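Local coordinates for uncharacterized protein (Bacillus cereus, PDB 5F2H) that is of unknown function but, as a member of the alpha/beta hydrolase superfamily, probably acts as a hydrolase, at residues K131-M136 with P148-V153; P163-I168 with F174-I179. One frame throughout, in Å; residues are numbered along the deposited sequence.

How the contacts relate
From the N terminus, strand 131-136 comes first, and contact 1 closes the loop that runs from it through helix 143-150, laying the end of that helix and the turn after it on one face of the strand. The chain then returns along strand 158-164, the parallel neighbour of strand 131-136, and its exit opens contact 2, which closes a shorter loop containing the hairpin of strands 168-170 and 173-174, just before helix 179-195. The two loops follow in series, neither nesting nor crossing. Pro163 joins them: it packs on Ile134 and Met136 of the first strand. Together they tie strands 131-136 and 158-164 to a flanking helix and to the loop at their C-terminal ends.

Contact 1. Residues K131-M136 with P148-V153; sequences KLFIAM and PYWKSV
Phe133 and Ala135, two residues apart on strand 131-136 and facing the same way, receive Trp150 and Val153 from the end of helix 143-150 and the 3-10 turn that follows. Two CH-pi contacts join the segments, and each segment supplies one ring and one methyl group. Ala135 CB lies over one face of the indole, 3.9 Å from the centroid of the Trp150 five-membered ring, with Trp150 CG its closest atom at 3.7 Å. In the reverse sense, Val153 CG1 stands over a face of the phenyl ring, nearer its rim, and comes closest to Phe133 CD2 at 3.7 Å. That methyl reaches the ring because it is turned opposite the carbonyl carbon of Val153 (chi1 -63°).

Between these two contacts the aromatic rings meet rim to rim. The Phe133 ring and the six-membered ring of Trp150 have centroids 5.7 Å apart and planes inclined at 47°, and neither lies over the face of the other; the approach is made by Phe133 CZ to Trp150 CE3 at 3.5 Å. With CG of Phe133 set opposite its backbone N (chi1 -172°), the phenyl group reaches along the strand toward the indole.

No hydrogen bond crosses between the segments. The indole nitrogen is nevertheless satisfied: Trp150 NE1 bonds to Tyr296 OH, while Phe300 meets the indole edge-to-face and Leu304 packs against it. Phe133 also packs on Ile203 of the adjoining strand 202-207.

Between these two segments of the beta-alpha-beta unit the contact is thus wholly apolar and buried, joining the strand to the helix end and the 3-10 turn with a methyl group over a ring in each direction, and with the indole N-H bonded to Tyr296, outside both segments.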
ATOM      1  N   LYS B 131      -1.661  -4.756   4.763  1.00105.35           N
ATOM      2  CA  LYS B 131      -0.756  -5.019   5.891  1.00 96.22           C
ATOM      3  C   LYS B 131      -1.586  -5.227   7.163  1.00 91.60           C
ATOM      4  O   LYS B 131      -2.638  -4.610   7.322  1.00 91.11           O
ATOM      5  CB  LYS B 131       0.228  -3.852   6.057  1.00 94.75           C
ATOM      6  CG  LYS B 131       1.037  -3.589   4.788  1.00 99.91           C
ATOM      7  CD  LYS B 131       1.990  -2.390   4.804  1.00105.23           C
ATOM      8  CE  LYS B 131       3.152  -2.558   5.767  1.00107.04           C
ATOM      9  NZ  LYS B 131       4.112  -1.415   5.727  1.00110.44           N
ATOM     10  N   LEU B 132      -1.129  -6.098   8.062  1.00 83.38           N
ATOM     11  CA  LEU B 132      -1.872  -6.364   9.292  1.00 76.37           C
ATOM     12  C   LEU B 132      -1.047  -6.136  10.519  1.00 71.78           C
ATOM     13  O   LEU B 132       0.140  -6.389  10.522  1.00 76.20           O
ATOM     14  CB  LEU B 132      -2.380  -7.809   9.323  1.00 74.05           C
ATOM     15  CG  LEU B 132      -3.106  -8.253  10.602  1.00 71.09           C
ATOM     16  CD1 LEU B 132      -4.305  -7.380  10.938  1.00 72.87           C
ATOM     17  CD2 LEU B 132      -3.572  -9.688  10.463  1.00 70.49           C
ATOM     18  N   PHE B 133      -1.688  -5.629  11.563  1.00 67.03           N
ATOM     19  CA  PHE B 133      -1.025  -5.386  12.824  1.00 59.83           C
ATOM     20  C   PHE B 133      -1.975  -5.877  13.909  1.00 59.13           C
ATOM     21  O   PHE B 133      -3.127  -5.458  13.966  1.00 55.08           O
ATOM     22  CB  PHE B 133      -0.756  -3.915  13.039  1.00 57.45           C
ATOM     23  CG  PHE B 133       0.099  -3.640  14.230  1.00 52.72           C
ATOM     24  CD1 PHE B 133      -0.369  -3.884  15.505  1.00 51.70           C
ATOM     25  CD2 PHE B 133       1.339  -3.071  14.080  1.00 51.91           C
ATOM     26  CE1 PHE B 133       0.405  -3.589  16.612  1.00 50.24           C
ATOM     27  CE2 PHE B 133       2.128  -2.786  15.173  1.00 50.69           C
ATOM     28  CZ  PHE B 133       1.661  -3.028  16.442  1.00 49.68           C
ATOM     29  N   ILE B 134      -1.499  -6.756  14.781  1.00 59.07           N
ATOM     30  CA  ILE B 134      -2.366  -7.248  15.818  1.00 56.27           C
ATOM     31  C   ILE B 134      -1.824  -6.814  17.157  1.00 56.64           C
ATOM     32  O   ILE B 134      -0.683  -7.095  17.473  1.00 56.71           O
ATOM     33  CB  ILE B 134      -2.442  -8.758  15.798  1.00 54.32           C
ATOM     34  CG1 ILE B 134      -2.668  -9.247  14.383  1.00 57.25           C
ATOM     35  CG2 ILE B 134      -3.536  -9.220  16.729  1.00 53.06           C
ATOM     36  CD1 ILE B 134      -2.778 -10.761  14.284  1.00 61.22           C
ATOM     37  N   ALA B 135      -2.632  -6.105  17.930  1.00 56.43           N
ATOM     38  CA  ALA B 135      -2.208  -5.650  19.235  1.00 55.70           C
ATOM     39  C   ALA B 135      -2.954  -6.431  20.290  1.00 56.90           C
ATOM     40  O   ALA B 135      -4.167  -6.643  20.146  1.00 57.79           O
ATOM     41  CB  ALA B 135      -2.470  -4.169  19.402  1.00 54.92           C
HETATM   42  N   MSE B 136      -2.243  -6.816  21.358  1.00 53.04           N
HETATM   43  CA  MSE B 136      -2.835  -7.582  22.454  1.00 54.54           C
HETATM   44  C   MSE B 136      -2.907  -6.845  23.762  1.00 52.45           C
HETATM   45  O   MSE B 136      -1.893  -6.559  24.395  1.00 54.33           O
HETATM   46  CB  MSE B 136      -2.006  -8.839  22.753  1.00 57.98           C
HETATM   47  CG  MSE B 136      -1.719  -9.691  21.526  1.00 59.16           C
HETATM   48 SE   MSE B 136      -3.399 -10.624  21.074  0.88 62.39          SE
HETATM   49  CE  MSE B 136      -3.360  -9.810  19.317  1.00 61.08           C
ATOM     50  N   PRO B 148      -6.492   3.107  22.008  1.00 53.72           N
ATOM     51  CA  PRO B 148      -5.802   4.399  21.938  1.00 55.68           C
ATOM     52  C   PRO B 148      -4.282   4.361  21.790  1.00 57.45           C
ATOM     53  O   PRO B 148      -3.720   5.263  21.156  1.00 59.37           O
ATOM     54  CB  PRO B 148      -6.167   5.072  23.261  1.00 55.16           C
ATOM     55  CG  PRO B 148      -7.442   4.453  23.678  1.00 54.51           C
ATOM     56  CD  PRO B 148      -7.401   3.040  23.164  1.00 54.84           C
ATOM     57  N   TYR B 149      -3.625   3.338  22.346  1.00 54.11           N
ATOM     58  CA  TYR B 149      -2.172   3.264  22.272  1.00 52.46           C
ATOM     59  C   TYR B 149      -1.643   2.672  20.979  1.00 57.01           C
ATOM     60  O   TYR B 149      -0.451   2.809  20.687  1.00 62.54           O
ATOM     61  CB  TYR B 149      -1.618   2.459  23.449  1.00 48.84           C
ATOM     62  CG  TYR B 149      -1.937   3.018  24.817  1.00 46.55           C
ATOM     63  CD1 TYR B 149      -1.088   3.912  25.431  1.00 47.50           C
ATOM     64  CD2 TYR B 149      -3.059   2.594  25.524  1.00 44.72           C
ATOM     65  CE1 TYR B 149      -1.381   4.409  26.697  1.00 48.45           C
ATOM     66  CE2 TYR B 149      -3.339   3.060  26.793  1.00 44.65           C
ATOM     67  CZ  TYR B 149      -2.511   3.976  27.372  1.00 47.52           C
ATOM     68  OH  TYR B 149      -2.812   4.485  28.632  1.00 51.90           O
ATOM     69  N   TRP B 150      -2.503   2.039  20.183  1.00 59.25           N
ATOM     70  CA  TRP B 150      -2.037   1.399  18.943  1.00 58.91           C
ATOM     71  C   TRP B 150      -2.743   1.914  17.718  1.00 61.39           C
ATOM     72  O   TRP B 150      -2.534   1.409  16.630  1.00 63.50           O
ATOM     73  CB  TRP B 150      -2.251  -0.119  19.071  1.00 56.57           C
ATOM     74  CG  TRP B 150      -1.590  -0.663  20.284  1.00 54.77           C
ATOM     75  CD1 TRP B 150      -2.098  -0.701  21.543  1.00 54.61           C
ATOM     76  CD2 TRP B 150      -0.284  -1.209  20.369  1.00 55.70           C
ATOM     77  NE1 TRP B 150      -1.192  -1.247  22.408  1.00 56.08           N
ATOM     78  CE2 TRP B 150      -0.078  -1.604  21.702  1.00 56.22           C
ATOM     79  CE3 TRP B 150       0.728  -1.433  19.440  1.00 58.73           C
ATOM     80  CZ2 TRP B 150       1.110  -2.178  22.135  1.00 56.42           C
ATOM     81  CZ3 TRP B 150       1.893  -2.032  19.861  1.00 57.86           C
ATOM     82  CH2 TRP B 150       2.083  -2.384  21.198  1.00 57.41           C
ATOM     83  N   LYS B 151      -3.581   2.920  17.905  1.00 67.47           N
ATOM     84  CA  LYS B 151      -4.356   3.523  16.815  1.00 75.11           C
ATOM     85  C   LYS B 151      -3.470   4.113  15.714  1.00 74.62           C
ATOM     86  O   LYS B 151      -3.823   4.039  14.531  1.00 75.19           O
ATOM     87  CB  LYS B 151      -5.238   4.636  17.389  1.00 82.13           C
ATOM     88  CG  LYS B 151      -6.251   5.231  16.428  1.00 95.79           C
ATOM     89  CD  LYS B 151      -6.965   6.454  17.009  1.00106.08           C
ATOM     90  CE  LYS B 151      -7.593   6.186  18.373  1.00108.05           C
ATOM     91  NZ  LYS B 151      -8.523   5.025  18.396  1.00110.62           N
ATOM     92  N   SER B 152      -2.313   4.655  16.098  1.00 72.99           N
ATOM     93  CA  SER B 152      -1.383   5.280  15.148  1.00 76.32           C
ATOM     94  C   SER B 152      -0.690   4.367  14.124  1.00 77.64           C
ATOM     95  O   SER B 152       0.208   4.823  13.415  1.00 83.20           O
ATOM     96  CB  SER B 152      -0.332   6.090  15.904  1.00 76.98           C
ATOM     97  OG  SER B 152       0.429   5.268  16.757  1.00 78.99           O
ATOM     98  N   VAL B 153      -1.061   3.092  14.059  1.00 77.01           N
ATOM     99  CA  VAL B 153      -0.458   2.181  13.078  1.00 79.79           C
ATOM    100  C   VAL B 153      -1.121   2.350  11.716  1.00 81.24           C
ATOM    101  O   VAL B 153      -0.617   1.857  10.714  1.00 84.16           O
ATOM    102  CB  VAL B 153      -0.569   0.688  13.473  1.00 79.42           C
ATOM    103  CG1 VAL B 153       0.203   0.421  14.753  1.00 77.83           C
ATOM    104  CG2 VAL B 153      -2.025   0.244  13.597  1.00 81.49           C
TER

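Contact 2. Residues P163-I168 with F174-I179; sequences PQSSQI and FVWDDI
Gln164 swings its CG opposite its own backbone N (chi1 -167°) and stays extended beyond it, which lays its amide over the Phe174 ring, while Ser165, its OG likewise turned from N (chi1 175°), reaches Val175. The amide of Gln164 stacks on the phenyl face with planes 22° apart, Gln164 CD lying 3.4 Å from Phe174 CE2. Ser165 makes a double contact. Its OG donates to Val175 O (2.9 Å), meeting that oxygen from above the carbonyl plane, and accepts from Gln167 N to form an ST turn; its CB sits over the six-membered ring of Trp176, 3.5 Å from the centroid.

Gln167 holds the far end. Its carbonyl takes a nearly linear bond from Val175 N (2.8 Å), and its side-chain amide clasps the backbone of Asp178 twice: Asp178 N donates to Gln167 OE1 at 2.9 Å, and Gln167 NE2 to Asp178 O at 3.0 Å. Asp178 in turn caps the following helix through Gln180 N. Ile168 pairs with Phe174 as an antiparallel non-hydrogen-bonded pair, its CG1 packing 3.8 Å from Phe174 CE1.

Pro163 and Gln164 also pair with an antiparallel strand of the second subunit. Trp176 bonds to His137 O through NE1 and packs on Ala209, within a sequence that fits a nucleophile elbow, a placement consistent with a loop at the C-terminal end of the strands, where alpha/beta hydrolases place their active site.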
ATOM      1  N   PRO B 163      -7.727  -8.088  19.273  1.00 56.82           N
ATOM      2  CA  PRO B 163      -8.454  -9.242  19.796  1.00 55.85           C
ATOM      3  C   PRO B 163      -8.761  -9.083  21.268  1.00 54.28           C
ATOM      4  O   PRO B 163      -8.035  -8.404  21.966  1.00 54.38           O
ATOM      5  CB  PRO B 163      -7.473 -10.404  19.594  1.00 53.70           C
ATOM      6  CG  PRO B 163      -6.443  -9.898  18.635  1.00 53.32           C
ATOM      7  CD  PRO B 163      -6.336  -8.442  18.969  1.00 56.11           C
ATOM      8  N   GLN B 164      -9.853  -9.676  21.715  1.00 55.71           N
ATOM      9  CA  GLN B 164     -10.240  -9.606  23.104  1.00 57.16           C
ATOM     10  C   GLN B 164     -10.360 -11.048  23.620  1.00 60.87           C
ATOM     11  O   GLN B 164     -11.006 -11.905  22.983  1.00 61.91           O
ATOM     12  CB  GLN B 164     -11.567  -8.884  23.261  1.00 56.29           C
ATOM     13  CG  GLN B 164     -11.891  -8.487  24.686  1.00 55.93           C
ATOM     14  CD  GLN B 164     -13.219  -7.746  24.770  1.00 59.04           C
ATOM     15  OE1 GLN B 164     -13.260  -6.547  25.039  1.00 56.98           O
ATOM     16  NE2 GLN B 164     -14.284  -8.422  24.405  1.00 60.95           N
ATOM     17  N   SER B 165      -9.765 -11.301  24.786  1.00 58.94           N
ATOM     18  CA  SER B 165      -9.791 -12.628  25.369  1.00 60.93           C
ATOM     19  C   SER B 165     -11.170 -13.006  25.850  1.00 60.35           C
ATOM     20  O   SER B 165     -11.940 -12.169  26.298  1.00 62.80           O
ATOM     21  CB  SER B 165      -8.819 -12.720  26.542  1.00 60.30           C
ATOM     22  OG  SER B 165      -8.922 -13.989  27.176  1.00 58.43           O
ATOM     23  N   SER B 166     -11.472 -14.283  25.760  1.00 59.77           N
ATOM     24  CA  SER B 166     -12.745 -14.785  26.223  1.00 61.47           C
ATOM     25  C   SER B 166     -12.748 -14.956  27.741  1.00 62.94           C
ATOM     26  O   SER B 166     -13.806 -15.073  28.337  1.00 64.82           O
ATOM     27  CB  SER B 166     -12.996 -16.138  25.592  1.00 63.05           C
ATOM     28  OG  SER B 166     -11.931 -17.015  25.911  1.00 63.65           O
ATOM     29  N   GLN B 167     -11.577 -14.913  28.373  1.00 63.54           N
ATOM     30  CA  GLN B 167     -11.474 -15.118  29.820  1.00 65.40           C
ATOM     31  C   GLN B 167     -11.842 -13.840  30.576  1.00 64.70           C
ATOM     32  O   GLN B 167     -10.994 -12.988  30.843  1.00 62.82           O
ATOM     33  CB  GLN B 167     -10.057 -15.578  30.167  1.00 65.51           C
ATOM     34  CG  GLN B 167      -9.567 -16.796  29.372  1.00 65.22           C
ATOM     35  CD  GLN B 167      -8.062 -17.024  29.529  1.00 64.53           C
ATOM     36  OE1 GLN B 167      -7.512 -16.955  30.634  1.00 63.87           O
ATOM     37  NE2 GLN B 167      -7.387 -17.285  28.409  1.00 62.04           N
ATOM     38  N   ILE B 168     -13.109 -13.765  30.982  1.00 66.31           N
ATOM     39  CA  ILE B 168     -13.660 -12.602  31.695  1.00 64.61           C
ATOM     40  C   ILE B 168     -13.506 -12.736  33.219  1.00 64.02           C
ATOM     41  O   ILE B 168     -13.773 -13.785  33.783  1.00 67.01           O
ATOM     42  CB  ILE B 168     -15.146 -12.386  31.280  1.00 65.30           C
ATOM     43  CG1 ILE B 168     -15.657 -11.016  31.711  1.00 65.67           C
ATOM     44  CG2 ILE B 168     -16.045 -13.501  31.802  1.00 67.43           C
ATOM     45  CD1 ILE B 168     -17.081 -10.752  31.278  1.00 66.62           C
ATOM     46  N   PHE B 174     -10.954  -8.332  30.915  1.00 55.75           N
ATOM     47  CA  PHE B 174     -10.558  -9.615  30.379  1.00 56.92           C
ATOM     48  C   PHE B 174      -9.073  -9.977  30.650  1.00 56.62           C
ATOM     49  O   PHE B 174      -8.219  -9.082  30.726  1.00 60.78           O
ATOM     50  CB  PHE B 174     -10.870  -9.579  28.883  1.00 58.59           C
ATOM     51  CG  PHE B 174     -12.318  -9.293  28.562  1.00 60.81           C
ATOM     52  CD1 PHE B 174     -13.243 -10.325  28.481  1.00 65.18           C
ATOM     53  CD2 PHE B 174     -12.755  -8.000  28.307  1.00 62.10           C
ATOM     54  CE1 PHE B 174     -14.574 -10.070  28.175  1.00 65.20           C
ATOM     55  CE2 PHE B 174     -14.093  -7.733  28.024  1.00 63.43           C
ATOM     56  CZ  PHE B 174     -14.996  -8.773  27.945  1.00 64.60           C
ATOM     57  N   VAL B 175      -8.758 -11.274  30.765  1.00 55.13           N
ATOM     58  CA  VAL B 175      -7.377 -11.722  31.064  1.00 58.30           C
ATOM     59  C   VAL B 175      -6.821 -12.848  30.233  1.00 60.97           C
ATOM     60  O   VAL B 175      -7.579 -13.659  29.690  1.00 65.27           O
ATOM     61  CB  VAL B 175      -7.234 -12.232  32.513  1.00 60.31           C
ATOM     62  CG1 VAL B 175      -7.521 -11.112  33.507  1.00 65.55           C
ATOM     63  CG2 VAL B 175      -8.156 -13.409  32.769  1.00 60.88           C
ATOM     64  N   TRP B 176      -5.483 -12.933  30.212  1.00 61.79           N
ATOM     65  CA  TRP B 176      -4.755 -13.979  29.468  1.00 63.90           C
ATOM     66  C   TRP B 176      -4.150 -15.054  30.394  1.00 66.13           C
ATOM     67  O   TRP B 176      -3.085 -15.588  30.104  1.00 64.86           O
ATOM     68  CB  TRP B 176      -3.641 -13.365  28.623  1.00 62.04           C
ATOM     69  CG  TRP B 176      -4.124 -12.383  27.646  1.00 64.68           C
ATOM     70  CD1 TRP B 176      -4.044 -11.015  27.728  1.00 63.26           C
ATOM     71  CD2 TRP B 176      -4.852 -12.668  26.458  1.00 68.17           C
ATOM     72  NE1 TRP B 176      -4.641 -10.440  26.637  1.00 58.84           N
ATOM     73  CE2 TRP B 176      -5.162 -11.432  25.849  1.00 61.86           C
ATOM     74  CE3 TRP B 176      -5.269 -13.854  25.838  1.00 73.60           C
ATOM     75  CZ2 TRP B 176      -5.835 -11.346  24.636  1.00 62.67           C
ATOM     76  CZ3 TRP B 176      -5.966 -13.761  24.628  1.00 76.17           C
ATOM     77  CH2 TRP B 176      -6.233 -12.507  24.042  1.00 67.26           C
ATOM     78  N   ASP B 177      -4.844 -15.376  31.488  1.00 69.17           N
ATOM     79  CA  ASP B 177      -4.381 -16.377  32.459  1.00 71.23           C
ATOM     80  C   ASP B 177      -3.970 -17.683  31.807  1.00 71.85           C
ATOM     81  O   ASP B 177      -2.805 -18.085  31.878  1.00 70.20           O
ATOM     82  CB  ASP B 177      -5.481 -16.692  33.473  1.00 71.57           C
ATOM     83  CG  ASP B 177      -5.761 -15.564  34.414  1.00 68.75           C
ATOM     84  OD1 ASP B 177      -4.945 -14.609  34.506  1.00 65.99           O
ATOM     85  OD2 ASP B 177      -6.781 -15.692  35.121  1.00 70.00           O
ATOM     86  N   ASP B 178      -4.967 -18.303  31.171  1.00 71.45           N
ATOM     87  CA  ASP B 178      -4.853 -19.557  30.468  1.00 73.12           C
ATOM     88  C   ASP B 178      -4.247 -19.243  29.116  1.00 68.51           C
ATOM     89  O   ASP B 178      -4.963 -19.020  28.158  1.00 71.78           O
ATOM     90  CB  ASP B 178      -6.256 -20.185  30.333  1.00 76.48           C
ATOM     91  CG  ASP B 178      -6.233 -21.595  29.759  1.00 82.60           C
ATOM     92  OD1 ASP B 178      -5.215 -22.006  29.146  1.00 85.67           O
ATOM     93  OD2 ASP B 178      -7.250 -22.306  29.935  1.00 85.25           O
ATOM     94  N   ILE B 179      -2.916 -19.243  29.048  1.00 66.35           N
ATOM     95  CA  ILE B 179      -2.203 -18.924  27.806  1.00 65.33           C
ATOM     96  C   ILE B 179      -2.450 -19.860  26.638  1.00 65.54           C
ATOM     97  O   ILE B 179      -1.928 -19.623  25.542  1.00 62.27           O
ATOM     98  CB  ILE B 179      -0.670 -18.738  27.984  1.00 68.37           C
ATOM     99  CG1 ILE B 179       0.022 -20.036  28.424  1.00 75.09           C
ATOM    100  CG2 ILE B 179      -0.384 -17.589  28.948  1.00 67.24           C
ATOM    101  CD1 ILE B 179       1.531 -19.909  28.552  1.00 75.54           C
TER